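Local coordinates for HTH-type transcriptional regulator LysG (Mycobacterium tuberculosis, PDB 3ISP), which probably acts as a LysR-type DNA-binding transcription factor that switches on expression of the exporter LysE and represses its own gene, at residues 7-18 against 66-74. Sequence-based numbering, arbitrary orientation.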
# COMPACT_ATOMS: atom_id res chain seq x y z
N ASP A 7 -2.23 -20.08 27.26
CA ASP A 7 -2.15 -18.61 27.31
C ASP A 7 -2.17 -18.03 28.73
O ASP A 7 -1.69 -18.67 29.66
CB ASP A 7 -3.27 -17.99 26.45
CG ASP A 7 -3.33 -18.60 25.05
OD1 ASP A 7 -2.27 -19.00 24.52
OD2 ASP A 7 -4.43 -18.66 24.47
N GLY A 8 -2.69 -16.82 28.89
CA GLY A 8 -2.84 -16.21 30.20
C GLY A 8 -2.63 -14.70 30.27
O GLY A 8 -3.31 -13.95 29.58
N PRO A 9 -1.70 -14.26 31.13
CA PRO A 9 -1.24 -12.87 31.15
C PRO A 9 -0.16 -12.71 30.10
O PRO A 9 0.62 -11.76 30.14
CB PRO A 9 -0.62 -12.71 32.55
CG PRO A 9 -0.73 -14.07 33.22
CD PRO A 9 -1.00 -15.07 32.15
N GLN A 10 -0.09 -13.69 29.19
CA GLN A 10 0.82 -13.65 28.05
C GLN A 10 0.21 -12.75 26.98
O GLN A 10 0.90 -11.90 26.39
CB GLN A 10 1.05 -15.06 27.49
CG GLN A 10 1.87 -15.98 28.39
CD GLN A 10 1.97 -17.41 27.86
OE1 GLN A 10 3.05 -18.01 27.86
NE2 GLN A 10 0.84 -17.95 27.42
N LEU A 11 -1.09 -12.94 26.73
CA LEU A 11 -1.86 -12.06 25.86
C LEU A 11 -1.75 -10.65 26.37
O LEU A 11 -1.54 -9.71 25.60
CB LEU A 11 -3.33 -12.47 25.87
CG LEU A 11 -3.62 -13.91 25.45
CD1 LEU A 11 -4.99 -14.35 25.94
CD2 LEU A 11 -3.50 -14.03 23.95
N ALA A 12 -1.91 -10.50 27.67
CA ALA A 12 -1.82 -9.18 28.28
C ALA A 12 -0.57 -8.51 27.77
O ALA A 12 -0.61 -7.37 27.31
CB ALA A 12 -1.78 -9.31 29.80
N ALA A 13 0.55 -9.23 27.83
CA ALA A 13 1.84 -8.73 27.39
C ALA A 13 1.80 -8.27 25.94
O ALA A 13 2.20 -7.15 25.61
CB ALA A 13 2.90 -9.81 27.56
N LEU A 14 1.31 -9.15 25.07
CA LEU A 14 1.15 -8.86 23.66
C LEU A 14 0.41 -7.55 23.46
O LEU A 14 0.96 -6.55 22.99
CB LEU A 14 0.36 -9.99 23.00
CG LEU A 14 0.30 -9.94 21.48
CD1 LEU A 14 1.70 -9.80 20.95
CD2 LEU A 14 -0.35 -11.18 20.94
N ALA A 15 -0.87 -7.58 23.85
CA ALA A 15 -1.80 -6.48 23.64
C ALA A 15 -1.22 -5.17 24.12
O ALA A 15 -1.43 -4.12 23.50
CB ALA A 15 -3.13 -6.76 24.33
N ALA A 16 -0.48 -5.24 25.22
CA ALA A 16 0.15 -4.06 25.79
C ALA A 16 1.29 -3.60 24.90
O ALA A 16 1.43 -2.42 24.62
CB ALA A 16 0.64 -4.35 27.19
N VAL A 17 2.10 -4.55 24.45
CA VAL A 17 3.25 -4.23 23.62
C VAL A 17 2.83 -3.67 22.26
O VAL A 17 3.54 -2.86 21.68
CB VAL A 17 4.17 -5.44 23.44
CG1 VAL A 17 5.24 -5.15 22.40
CG2 VAL A 17 4.81 -5.81 24.75
N VAL A 18 1.68 -4.11 21.75
CA VAL A 18 1.23 -3.62 20.46
C VAL A 18 0.48 -2.29 20.56
O VAL A 18 0.74 -1.36 19.80
CB VAL A 18 0.35 -4.64 19.74
CG1 VAL A 18 -0.53 -3.94 18.72
CG2 VAL A 18 1.22 -5.70 19.08
N ILE A 66 -2.63 -10.90 15.10
CA ILE A 66 -3.94 -10.25 15.11
C ILE A 66 -4.96 -11.02 15.94
O ILE A 66 -5.54 -10.47 16.87
CB ILE A 66 -4.48 -9.99 13.68
CG1 ILE A 66 -4.09 -8.58 13.20
CG2 ILE A 66 -5.99 -10.12 13.64
CD1 ILE A 66 -2.70 -8.46 12.63
N PRO A 67 -5.19 -12.30 15.62
CA PRO A 67 -6.18 -13.08 16.37
C PRO A 67 -5.95 -13.13 17.89
O PRO A 67 -6.92 -13.11 18.64
CB PRO A 67 -6.05 -14.48 15.76
CG PRO A 67 -5.53 -14.22 14.38
CD PRO A 67 -4.60 -13.07 14.51
N LEU A 68 -4.71 -13.20 18.34
CA LEU A 68 -4.47 -13.17 19.78
C LEU A 68 -4.66 -11.76 20.35
O LEU A 68 -4.92 -11.59 21.54
CB LEU A 68 -3.06 -13.68 20.12
CG LEU A 68 -2.53 -14.96 19.47
CD1 LEU A 68 -1.33 -15.46 20.27
CD2 LEU A 68 -3.58 -16.04 19.35
N LEU A 69 -4.53 -10.75 19.51
CA LEU A 69 -4.80 -9.38 19.91
C LEU A 69 -6.26 -9.26 20.28
O LEU A 69 -6.62 -8.70 21.32
CB LEU A 69 -4.53 -8.43 18.75
CG LEU A 69 -3.14 -7.81 18.76
CD1 LEU A 69 -3.17 -6.57 17.92
CD2 LEU A 69 -2.76 -7.48 20.20
N ARG A 70 -7.10 -9.79 19.40
CA ARG A 70 -8.53 -9.86 19.62
C ARG A 70 -8.81 -10.70 20.86
O ARG A 70 -9.55 -10.29 21.75
CB ARG A 70 -9.21 -10.48 18.40
CG ARG A 70 -10.71 -10.61 18.52
CD ARG A 70 -11.35 -11.00 17.20
NE ARG A 70 -11.08 -12.39 16.87
CZ ARG A 70 -10.22 -12.79 15.94
NH1 ARG A 70 -9.56 -11.89 15.21
NH2 ARG A 70 -10.04 -14.08 15.72
N LEU A 71 -8.18 -11.87 20.91
CA LEU A 71 -8.33 -12.79 22.04
C LEU A 71 -8.08 -12.09 23.37
O LEU A 71 -8.82 -12.29 24.34
CB LEU A 71 -7.37 -13.96 21.90
CG LEU A 71 -7.45 -15.00 23.01
CD1 LEU A 71 -8.85 -15.61 23.06
CD2 LEU A 71 -6.41 -16.08 22.82
N ALA A 72 -7.04 -11.27 23.41
CA ALA A 72 -6.71 -10.56 24.63
C ALA A 72 -7.86 -9.64 25.06
O ALA A 72 -8.17 -9.52 26.25
CB ALA A 72 -5.41 -9.77 24.45
N ALA A 73 -8.49 -8.99 24.08
CA ALA A 73 -9.49 -7.97 24.38
C ALA A 73 -10.86 -8.55 24.70
O ALA A 73 -11.60 -7.99 25.52
CB ALA A 73 -9.58 -6.96 23.26
N GLN A 74 -11.22 -9.65 24.05
CA GLN A 74 -12.49 -10.29 24.35
C GLN A 74 -12.36 -10.86 25.75
O GLN A 74 -13.29 -10.79 26.56
CB GLN A 74 -12.81 -11.37 23.33
CG GLN A 74 -12.66 -10.90 21.89
CD GLN A 74 -13.11 -11.93 20.86
OE1 GLN A 74 -12.62 -13.05 20.82
NE2 GLN A 74 -14.04 -11.53 20.01
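Leu11 pushes its two methyls against Leu71 where the first helix of a LysR-type winged helix-turn-helix domain meets the linker helix that follows the wing. The pair of helices is a worked example of how two steeply crossed helices can still mesh: their segments pass at 111°, with axes 8.8 Å apart. Leu11 is the bump on helix 9-20, with its CG anti to the carbonyl carbon (chi1 -58°) and both methyls directed at the partner helix. Its CD2 enters the hollow bounded by Leu68 and Leu71, 3.7 Å from Leu71 CD2, and Leu14 adds a second methyl, CD2, against Leu68 CB at 3.8 Å. In return, Leu69 fills the hollow formed by Leu14, Ala15 and Val18. One of its methyls, CD2, rests on the backbone of the facing helix, 3.7 Å from Ala15 CA, while the other, CD1, reaches Val18. Small residues sit between these two interlocks: Ala72 CB lies 3.7 Å from Leu11 CB and packs against Ala15 CB as well, so the helices can come close here. Behind Leu14, Val53 of the wing continues the core, whereas Leu68 and Leu71 also pack on Met86 and Leu78 of the second subunit, which ties this seam to the dimer. At the N-terminal end Asp7 crosses Leu71 at about a right angle. Its carboxylate also comes close to that of Glu79 of the second subunit, and Asp7 OD2 itself stands 3.6 Å from Leu71 CD2.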